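Local structure of extracellular protein 11-1 (Passalora fulva, 6ZUS) at residues A[13-18]-A[125-130]; A[59-64]-A[73-78]; A[46-51]-A[80-85]. The protein is a secreted avirulence effector of a plant-pathogenic fungus that binds zinc and is probably recognised by plant resistance proteins. All blocks are in the same frame, centred on the assembly; numbering follows the deposited sequence. Where two conformers were deposited one is given.

All three contacts use one four-stranded antiparallel sheet (order 57-64, 71-86, 6-20, 127-138), the third through a loop against strand 71-86. Contact 2 zips the hairpin at one edge and contact 1 joins strands 6-20 and 127-138 at the other; their centres lie about 10 Å apart, and His15 N bonds to Cys76 O (2.8 Å) between them. Contact 3 lies across the chain's centre, about 23 Å from contact 1 and about 27 Å from contact 2, centre to centre. Contact 2 is nested inside the loop closed by contact 3, which lies inside that closed by contact 1. One zinc sits beside contact 1, another at the chain termini with His2, His139 and Gln143, on the side of contact 3.

Contact 1 (A[13-18]-A[125-130]); sequences WVHQFR and VGYYSR. With ZN (zinc ion), chain G.
His15 and Tyr127 lay their rings face to face, centroids 3.8 Å apart and planes only 10° from parallel. The overlap places the phenol CZ over the middle of the imidazole, while Phe17 CD1 lies over the opposite face, so both faces of the imidazole meet aromatic carbon. His15 ND1 binds a zinc ion at 2.0 Å. Water 1, a second ligand of that zinc, is hydrogen-bonded to Tyr127 OH at 3.0 Å, so the tyrosine meets the metal site both through its ring and, at second hand, through its hydroxyl. Trp13 comes alongside Tyr127 on the same face of the sheet, and its CZ2 approaches the tyrosine ring at the edge, 3.6 Å from CD2.

The other face is built differently. Val14 CB lies over the face of the Tyr128 ring, toward its rim, as a CH-pi contact, with CG1 reaching CZ at 3.5 Å. Tyr128 has its CG between the backbone N and the carbonyl carbon (chi1 55°), which swings the ring back across the valine. Its hydroxyl is hydrogen-bonded to Asp120, which also forms a salt bridge with Arg130.

Behind these side chains run the backbone bonds. Val14 and Tyr128 form an antiparallel hydrogen-bonded pair, Val14 N to Tyr128 O and Tyr128 N to Val14 O. Gln16 N reaches Gly126 O at 2.8 Å, and this carbonyl oxygen also lies at the imidazole edge, 3.3 Å from His15 CD2. Arg111 adds a cation-pi contact to Tyr127, and Leu34 and Leu109 pack on Trp13 from helices 31-40 and 101-109. Trp13, His15 and Tyr127 form an aromatic cluster on one face of an antiparallel strand pair, joining strand 6-20 to strand 127-138 beside a zinc-binding histidine.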
loop_
_atom_site.group_PDB
_atom_site.type_symbol
_atom_site.label_atom_id
_atom_site.label_comp_id
_atom_site.label_asym_id
_atom_site.label_seq_id
_atom_site.Cartn_x
_atom_site.Cartn_y
_atom_site.Cartn_z
ATOM N N TRP A 13 1.029 1.918 -2.146
ATOM C CA TRP A 13 0.123 2.994 -2.614
ATOM C C TRP A 13 0.483 3.278 -4.065
ATOM O O TRP A 13 1.687 3.463 -4.381
ATOM C CB TRP A 13 0.316 4.207 -1.742
ATOM C CG TRP A 13 -0.590 5.334 -2.070
ATOM C CD1 TRP A 13 -1.745 5.668 -1.423
ATOM C CD2 TRP A 13 -0.354 6.348 -3.066
ATOM N NE1 TRP A 13 -2.252 6.814 -1.954
ATOM C CE2 TRP A 13 -1.448 7.248 -2.981
ATOM C CE3 TRP A 13 0.654 6.599 -4.006
ATOM C CZ2 TRP A 13 -1.552 8.366 -3.801
ATOM C CZ3 TRP A 13 0.538 7.700 -4.839
ATOM C CH2 TRP A 13 -0.552 8.557 -4.730
ATOM N N VAL A 14 -0.494 3.290 -4.954
ATOM C CA VAL A 14 -0.223 3.394 -6.412
ATOM C C VAL A 14 -1.086 4.490 -7.035
ATOM O O VAL A 14 -2.299 4.510 -6.773
ATOM C CB VAL A 14 -0.413 2.047 -7.142
ATOM C CG1 VAL A 14 0.030 2.177 -8.595
ATOM C CG2 VAL A 14 0.305 0.877 -6.457
ATOM N N HIS A 15 -0.457 5.342 -7.843
ATOM C CA HIS A 15 -1.151 6.238 -8.806
ATOM C C HIS A 15 -0.702 5.835 -10.223
ATOM O O HIS A 15 0.474 6.037 -10.536
ATOM C CB HIS A 15 -0.900 7.727 -8.492
ATOM C CG HIS A 15 -1.747 8.596 -9.370
ATOM N ND1 HIS A 15 -1.491 9.932 -9.617
ATOM C CD2 HIS A 15 -2.848 8.312 -10.092
ATOM C CE1 HIS A 15 -2.411 10.409 -10.404
ATOM N NE2 HIS A 15 -3.225 9.469 -10.732
ATOM N N GLN A 16 -1.606 5.247 -11.013
ATOM C CA GLN A 16 -1.385 4.922 -12.436
ATOM C C GLN A 16 -2.152 5.949 -13.261
ATOM O O GLN A 16 -3.375 6.134 -13.070
ATOM C CB GLN A 16 -1.836 3.496 -12.766
ATOM C CG GLN A 16 -1.576 3.102 -14.238
ATOM C CD GLN A 16 -1.962 1.674 -14.547
ATOM O OE1 GLN A 16 -2.249 0.856 -13.628
ATOM N NE2 GLN A 16 -2.022 1.416 -15.843
ATOM N N PHE A 17 -1.473 6.600 -14.171
ATOM C CA PHE A 17 -2.103 7.614 -15.059
ATOM C C PHE A 17 -1.352 7.732 -16.392
ATOM O O PHE A 17 -0.242 7.215 -16.544
ATOM C CB PHE A 17 -2.152 8.948 -14.335
ATOM C CG PHE A 17 -0.816 9.460 -13.857
ATOM C CD1 PHE A 17 -0.240 9.020 -12.672
ATOM C CD2 PHE A 17 -0.113 10.397 -14.625
ATOM C CE1 PHE A 17 1.007 9.479 -12.254
ATOM C CE2 PHE A 17 1.109 10.885 -14.194
ATOM C CZ PHE A 17 1.660 10.447 -12.999
ATOM N N ARG A 18 -1.983 8.387 -17.366
ATOM C CA ARG A 18 -1.390 8.552 -18.721
ATOM C C ARG A 18 -0.891 9.992 -18.842
ATOM O O ARG A 18 -1.537 10.907 -18.280
ATOM C CB ARG A 18 -2.380 8.240 -19.857
ATOM C CG ARG A 18 -3.238 6.992 -19.682
ATOM C CD ARG A 18 -2.513 5.665 -19.672
ATOM N NE ARG A 18 -3.498 4.589 -19.542
ATOM C CZ ARG A 18 -3.376 3.501 -18.762
ATOM N NH1 ARG A 18 -2.293 3.305 -18.034
ATOM N NH2 ARG A 18 -4.359 2.611 -18.712
ATOM N N VAL A 125 -8.701 2.018 -12.348
ATOM C CA VAL A 125 -8.917 3.162 -11.413
ATOM C C VAL A 125 -7.553 3.843 -11.276
ATOM O O VAL A 125 -6.509 3.182 -11.453
ATOM C CB VAL A 125 -9.520 2.700 -10.073
ATOM C CG1 VAL A 125 -10.821 1.945 -10.332
ATOM C CG2 VAL A 125 -8.568 1.851 -9.239
ATOM N N GLY A 126 -7.515 5.119 -11.024
ATOM C CA GLY A 126 -6.197 5.783 -11.092
ATOM C C GLY A 126 -5.383 5.466 -9.826
ATOM O O GLY A 126 -4.151 5.286 -9.908
ATOM N N TYR A 127 -6.047 5.479 -8.670
ATOM C CA TYR A 127 -5.401 5.358 -7.350
ATOM C C TYR A 127 -5.848 4.060 -6.738
ATOM O O TYR A 127 -7.095 3.817 -6.691
ATOM C CB TYR A 127 -5.818 6.490 -6.439
ATOM C CG TYR A 127 -5.317 7.838 -6.870
ATOM C CD1 TYR A 127 -6.029 8.598 -7.766
ATOM C CD2 TYR A 127 -4.140 8.360 -6.353
ATOM C CE1 TYR A 127 -5.607 9.855 -8.140
ATOM C CE2 TYR A 127 -3.713 9.615 -6.708
ATOM C CZ TYR A 127 -4.446 10.372 -7.605
ATOM O OH TYR A 127 -3.967 11.620 -7.923
ATOM N N TYR A 128 -4.897 3.273 -6.208
ATOM C CA TYR A 128 -5.245 1.960 -5.610
ATOM C C TYR A 128 -4.110 1.535 -4.676
ATOM O O TYR A 128 -3.033 2.202 -4.604
ATOM C CB TYR A 128 -5.601 0.914 -6.674
ATOM C CG TYR A 128 -4.573 0.650 -7.766
ATOM C CD1 TYR A 128 -4.496 1.493 -8.864
ATOM C CD2 TYR A 128 -3.660 -0.416 -7.720
ATOM C CE1 TYR A 128 -3.566 1.298 -9.873
ATOM C CE2 TYR A 128 -2.701 -0.610 -8.721
ATOM C CZ TYR A 128 -2.676 0.234 -9.821
ATOM O OH TYR A 128 -1.796 0.020 -10.839
ATOM N N SER A 129 -4.400 0.441 -3.994
ATOM C CA SER A 129 -3.510 -0.114 -2.953
ATOM C C SER A 129 -3.233 -1.589 -3.230
ATOM O O SER A 129 -4.037 -2.286 -3.895
ATOM C CB SER A 129 -4.098 0.096 -1.573
ATOM O OG SER A 129 -5.278 -0.642 -1.413
ATOM N N ARG A 130 -2.080 -2.019 -2.746
ATOM C CA ARG A 130 -1.636 -3.425 -2.657
ATOM C C ARG A 130 -1.353 -3.711 -1.178
ATOM O O ARG A 130 -0.845 -2.816 -0.428
ATOM C CB ARG A 130 -0.380 -3.704 -3.474
ATOM C CG ARG A 130 -0.443 -3.205 -4.908
ATOM C CD ARG A 130 -1.471 -4.036 -5.668
ATOM N NE ARG A 130 -1.209 -3.905 -7.084
ATOM C CZ ARG A 130 -1.713 -4.698 -8.033
ATOM N NH1 ARG A 130 -2.542 -5.673 -7.709
ATOM N NH2 ARG A 130 -1.370 -4.512 -9.291
HETATM ZN ZN ZN G . -0.124 11.102 -8.669
HETATM O O HOH W 1 -1.186 12.266 -7.033
#

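Contact 2 (A[59-64]-A[73-78])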
loop_
_atom_site.group_PDB
_atom_site.type_symbol
_atom_site.label_atom_id
_atom_site.label_comp_id
_atom_site.label_asym_id
_atom_site.label_seq_id
_atom_site.Cartn_x
_atom_site.Cartn_y
_atom_site.Cartn_z
ATOM N N LYS A 59 8.813 4.644 -6.067
ATOM C CA LYS A 59 9.193 4.047 -7.358
ATOM C C LYS A 59 8.413 4.782 -8.441
ATOM O O LYS A 59 7.246 5.169 -8.202
ATOM C CB LYS A 59 8.896 2.552 -7.357
ATOM C CG LYS A 59 9.393 1.801 -8.579
ATOM C CD LYS A 59 8.542 0.573 -8.928
ATOM C CE LYS A 59 8.487 -0.489 -7.840
ATOM N NZ LYS A 59 8.102 -1.824 -8.371
ATOM N N ILE A 60 9.021 4.923 -9.615
ATOM C CA ILE A 60 8.383 5.570 -10.803
ATOM C C ILE A 60 8.665 4.640 -11.984
ATOM O O ILE A 60 9.832 4.226 -12.155
ATOM C CB ILE A 60 8.917 6.992 -10.997
ATOM C CG1 ILE A 60 8.689 7.868 -9.759
ATOM C CG2 ILE A 60 8.343 7.625 -12.269
ATOM C CD1 ILE A 60 9.323 9.267 -9.852
ATOM N N GLN A 61 7.628 4.205 -12.663
ATOM C CA GLN A 61 7.700 3.326 -13.850
ATOM C C GLN A 61 7.022 4.093 -14.998
ATOM O O GLN A 61 6.007 4.800 -14.749
ATOM C CB GLN A 61 6.922 2.016 -13.699
ATOM C CG GLN A 61 7.305 1.181 -12.503
ATOM C CD GLN A 61 6.278 0.082 -12.294
ATOM O OE1 GLN A 61 6.120 -0.810 -13.145
ATOM N NE2 GLN A 61 5.540 0.195 -11.185
ATOM N N GLU A 62 7.524 3.905 -16.209
ATOM C CA GLU A 62 7.044 4.580 -17.432
ATOM C C GLU A 62 7.107 3.555 -18.562
ATOM O O GLU A 62 8.136 2.831 -18.684
ATOM C CB GLU A 62 7.974 5.784 -17.693
ATOM C CG GLU A 62 7.721 6.557 -18.980
ATOM C CD GLU A 62 8.752 7.663 -19.236
ATOM O OE1 GLU A 62 8.866 8.628 -18.418
ATOM O OE2 GLU A 62 9.447 7.559 -20.269
ATOM N N ALA A 63 6.097 3.542 -19.416
ATOM C CA ALA A 63 6.081 2.700 -20.633
ATOM C C ALA A 63 5.165 3.378 -21.641
ATOM O O ALA A 63 4.153 3.940 -21.242
ATOM C CB ALA A 63 5.611 1.292 -20.307
ATOM N N PRO A 64 5.508 3.356 -22.949
ATOM C CA PRO A 64 4.601 3.856 -23.978
ATOM C C PRO A 64 3.372 2.951 -23.922
ATOM O O PRO A 64 3.516 1.747 -23.727
ATOM C CB PRO A 64 5.422 3.688 -25.273
ATOM C CG PRO A 64 6.302 2.457 -24.976
ATOM C CD PRO A 64 6.733 2.764 -23.542
ATOM N N THR A 73 2.139 5.513 -20.103
ATOM C CA THR A 73 1.582 5.122 -18.787
ATOM C C THR A 73 2.668 5.358 -17.740
ATOM O O THR A 73 3.799 4.774 -17.897
ATOM C CB THR A 73 1.139 3.663 -18.743
ATOM O OG1 THR A 73 0.028 3.548 -19.622
ATOM C CG2 THR A 73 0.713 3.249 -17.345
ATOM N N CYS A 74 2.296 6.087 -16.697
ATOM C CA CYS A 74 3.112 6.303 -15.493
ATOM C C CYS A 74 2.517 5.489 -14.356
ATOM O O CYS A 74 1.288 5.543 -14.161
ATOM C CB CYS A 74 3.147 7.750 -15.031
ATOM S SG CYS A 74 3.748 8.808 -16.352
ATOM N N ILE A 75 3.382 4.823 -13.595
ATOM C CA ILE A 75 2.949 4.165 -12.339
ATOM C C ILE A 75 3.854 4.710 -11.239
ATOM O O ILE A 75 5.061 4.457 -11.315
ATOM C CB ILE A 75 2.930 2.637 -12.420
ATOM C CG1 ILE A 75 2.034 2.160 -13.569
ATOM C CG2 ILE A 75 2.513 2.054 -11.071
ATOM C CD1 ILE A 75 2.221 0.702 -13.932
ATOM N N CYS A 76 3.313 5.568 -10.386
ATOM C CA CYS A 76 4.046 6.219 -9.274
ATOM C C CYS A 76 3.589 5.533 -7.993
ATOM O O CYS A 76 2.377 5.427 -7.783
ATOM C CB CYS A 76 3.780 7.713 -9.279
ATOM S SG CYS A 76 4.342 8.368 -10.876
ATOM N N SER A 77 4.507 4.969 -7.211
ATOM C CA SER A 77 4.097 4.125 -6.072
ATOM C C SER A 77 5.042 4.383 -4.916
ATOM O O SER A 77 6.177 4.903 -5.115
ATOM C CB SER A 77 4.050 2.684 -6.453
ATOM O OG SER A 77 5.354 2.227 -6.823
ATOM N N VAL A 78 4.552 4.093 -3.728
ATOM C CA VAL A 78 5.429 4.092 -2.524
ATOM C C VAL A 78 5.036 2.857 -1.709
ATOM O O VAL A 78 3.819 2.567 -1.583
ATOM C CB VAL A 78 5.329 5.417 -1.765
ATOM C CG1 VAL A 78 3.921 5.763 -1.298
ATOM C CG2 VAL A 78 6.311 5.454 -0.619
HETATM O O HOH W 2 5.920 2.326 -9.482
#
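Strands 59-64 and 73-78 run antiparallel, their short axes 4.7 Å apart at closest approach and 170° between directions, as the two arms of a beta hairpin at the edge of the four-stranded sheet. Three hydrogen-bonded pairs, Lys59 with Ser77, Gln61 with Ile75 and Ala63 with Thr73, alternate with two non-hydrogen-bonded ones. The ladder is complete in both directions: Ile75 N gives to Gln61 O at 2.9 Å, and Thr73 N to Ala63 O at 2.8 Å. Between these rungs the CA hydrogens of Cys74 and Glu62 point at the oxygens of Gln61 and Thr73.

The two faces carry different chemistry. On one, Ile60 CG2 stands 4.3 Å from Cys76 SG. Both cysteines of 73-78 are tied by disulfides to the segment before helix 31-40, Cys74 to Cys25 and Cys76 to Cys29, so this face is tied covalently to the segment leading into that helix, and Leu34 of the helix packs on Ile60 and Cys76. Glu62 pairs with Lys72 and accepts a bond from Cys25 N.

On the other face, Gln61 sends its amide across Ile75, with NE2 3.6 Å from the methyl CG2. With OG between backbone N and carbonyl carbon (chi1 63°), Ser77 faces water 2. That water accepts from Gln61 NE2 (2.8 Å) and donates to Ser77 OG (2.7 Å) and Ile75 O.

Contact 3 (A[46-51]-A[80-85]); sequences ACQGAD and ATAWRV
Arg84 grips Asp51 side-on: NE, 2.7 Å away, and NH2, 2.9 Å away, both donate to the single carboxylate oxygen OD2. The oxygen lies in the guanidinium plane, yet the two flat groups are turned 49° against each other; NE meets OD2 on its anti side and NH2 nearly along the C-O axis. The arginine chain is extended from CG to NE, which carries the charge past Ala50; CB, CG and CD all lie along the Ala50 carbonyl oxygen, CD at 3.4 Å. NH1 turns elsewhere, to the backbone oxygen of His139, a residue of the zinc site with His2 and Gln143.

Gln48 is folded instead of extended: its CB points away from 80-85, but rotation about CB-CG (chi2 65°) turns the amide back, bringing NE2 to 3.7 Å from Ala82 CB. NE2 then donates to water 3, which also accepts from Arg84 N and lies 2.8 Å from Ala50 O. The water thus links the Gln48 side chain and the Ala50 carbonyl to the backbone N of Arg84, and the other amide atom, OE1, is taken by Tyr104 OH.

The backbones meet in a single bridge, Gln48 with Val85, whose bond runs from Gly49 N to Arg84 O at 2.7 Å, the donor above the carbonyl plane. Trp83, at the corner of the chain, presents its CD1 edge to Asp51 O, with Thr81 CG2 over one ring face.

Cys47 CB rests against Val85 CG1, and its sulfur is bonded to Cys99. The loop after helix 31-40 thus lies against the corner of strand 71-86, with Tyr104 of helix 101-109 touching Cys47, Ala82 and Val85, strand 6-20 beside Val85, and strand 96-98 packing on Cys47 through Phe97.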
loop_
_atom_site.group_PDB
_atom_site.type_symbol
_atom_site.label_atom_id
_atom_site.label_comp_id
_atom_site.label_asym_id
_atom_site.label_seq_id
_atom_site.Cartn_x
_atom_site.Cartn_y
_atom_site.Cartn_z
ATOM N N ALA A 46 -6.752 0.299 14.543
ATOM C CA ALA A 46 -7.061 -0.635 15.642
ATOM C C ALA A 46 -6.281 -1.948 15.473
ATOM O O ALA A 46 -5.903 -2.556 16.514
ATOM C CB ALA A 46 -8.547 -0.888 15.673
ATOM N N CYS A 47 -6.060 -2.426 14.228
ATOM C CA CYS A 47 -5.314 -3.696 13.932
ATOM C C CYS A 47 -3.790 -3.539 14.006
ATOM O O CYS A 47 -3.091 -4.566 13.882
ATOM C CB CYS A 47 -5.699 -4.262 12.575
ATOM S SG CYS A 47 -7.466 -4.657 12.562
ATOM N N GLN A 48 -3.269 -2.339 14.210
ATOM C CA GLN A 48 -1.799 -2.101 14.223
ATOM C C GLN A 48 -1.192 -2.652 15.542
ATOM O O GLN A 48 -1.675 -2.282 16.623
ATOM C CB GLN A 48 -1.459 -0.606 14.105
ATOM C CG GLN A 48 -0.062 -0.356 13.550
ATOM C CD GLN A 48 0.051 -0.837 12.110
ATOM O OE1 GLN A 48 -0.847 -0.616 11.297
ATOM N NE2 GLN A 48 1.160 -1.486 11.803
ATOM N N GLY A 49 -0.132 -3.464 15.456
ATOM C CA GLY A 49 0.731 -3.795 16.591
ATOM C C GLY A 49 1.842 -2.790 16.749
ATOM O O GLY A 49 1.706 -1.599 16.354
ATOM N N ALA A 50 2.927 -3.230 17.372
ATOM C CA ALA A 50 4.068 -2.362 17.719
ATOM C C ALA A 50 4.980 -2.150 16.494
ATOM O O ALA A 50 4.818 -2.848 15.441
ATOM C CB ALA A 50 4.816 -2.983 18.877
ATOM N N ASP A 51 5.917 -1.224 16.632
ATOM C CA ASP A 51 7.102 -1.090 15.751
ATOM C C ASP A 51 6.764 -0.338 14.445
ATOM O O ASP A 51 7.695 -0.136 13.631
ATOM C CB ASP A 51 7.774 -2.447 15.510
ATOM C CG ASP A 51 8.631 -2.908 16.688
ATOM O OD1 ASP A 51 9.237 -2.034 17.351
ATOM O OD2 ASP A 51 8.711 -4.107 16.913
ATOM N N ALA A 80 6.002 0.193 1.769
ATOM C CA ALA A 80 6.581 -0.003 3.103
ATOM C C ALA A 80 5.912 -1.232 3.721
ATOM O O ALA A 80 4.813 -1.666 3.269
ATOM C CB ALA A 80 6.398 1.258 3.925
ATOM N N THR A 81 6.553 -1.763 4.756
ATOM C CA THR A 81 6.056 -2.941 5.496
ATOM C C THR A 81 5.482 -2.465 6.823
ATOM O O THR A 81 6.173 -1.715 7.546
ATOM C CB THR A 81 7.168 -3.964 5.723
ATOM O OG1 THR A 81 7.568 -4.409 4.415
ATOM C CG2 THR A 81 6.687 -5.110 6.587
ATOM N N ALA A 82 4.246 -2.851 7.097
ATOM C CA ALA A 82 3.682 -2.791 8.463
ATOM C C ALA A 82 4.253 -4.004 9.216
ATOM O O ALA A 82 3.883 -5.130 8.916
ATOM C CB ALA A 82 2.159 -2.769 8.425
ATOM N N TRP A 83 5.148 -3.753 10.168
ATOM C CA TRP A 83 5.890 -4.843 10.856
ATOM C C TRP A 83 4.967 -5.800 11.617
ATOM O O TRP A 83 5.226 -7.052 11.572
ATOM C CB TRP A 83 6.953 -4.246 11.767
ATOM C CG TRP A 83 8.062 -3.581 11.027
ATOM C CD1 TRP A 83 8.501 -2.314 11.203
ATOM C CD2 TRP A 83 8.939 -4.208 10.076
ATOM N NE1 TRP A 83 9.583 -2.096 10.395
ATOM C CE2 TRP A 83 9.872 -3.231 9.695
ATOM C CE3 TRP A 83 9.029 -5.506 9.534
ATOM C CZ2 TRP A 83 10.869 -3.493 8.756
ATOM C CZ3 TRP A 83 10.007 -5.766 8.597
ATOM C CH2 TRP A 83 10.919 -4.766 8.231
ATOM N N ARG A 84 3.925 -5.277 12.266
ATOM C CA ARG A 84 3.096 -6.100 13.192
ATOM C C ARG A 84 1.630 -5.679 13.090
ATOM O O ARG A 84 1.307 -4.522 13.447
ATOM C CB ARG A 84 3.617 -5.948 14.625
ATOM C CG ARG A 84 5.082 -6.284 14.807
ATOM C CD ARG A 84 5.467 -6.046 16.235
ATOM N NE ARG A 84 6.914 -6.042 16.337
ATOM C CZ ARG A 84 7.687 -7.116 16.260
ATOM N NH1 ARG A 84 7.164 -8.328 16.119
ATOM N NH2 ARG A 84 9.001 -6.960 16.379
ATOM N N VAL A 85 0.818 -6.574 12.540
ATOM C CA VAL A 85 -0.627 -6.358 12.289
ATOM C C VAL A 85 -1.388 -7.553 12.886
ATOM O O VAL A 85 -0.952 -8.693 12.718
ATOM C CB VAL A 85 -0.912 -6.147 10.790
ATOM C CG1 VAL A 85 -2.406 -5.930 10.582
ATOM C CG2 VAL A 85 -0.054 -5.025 10.215
HETATM O O HOH W 3 3.640 -2.352 12.947
#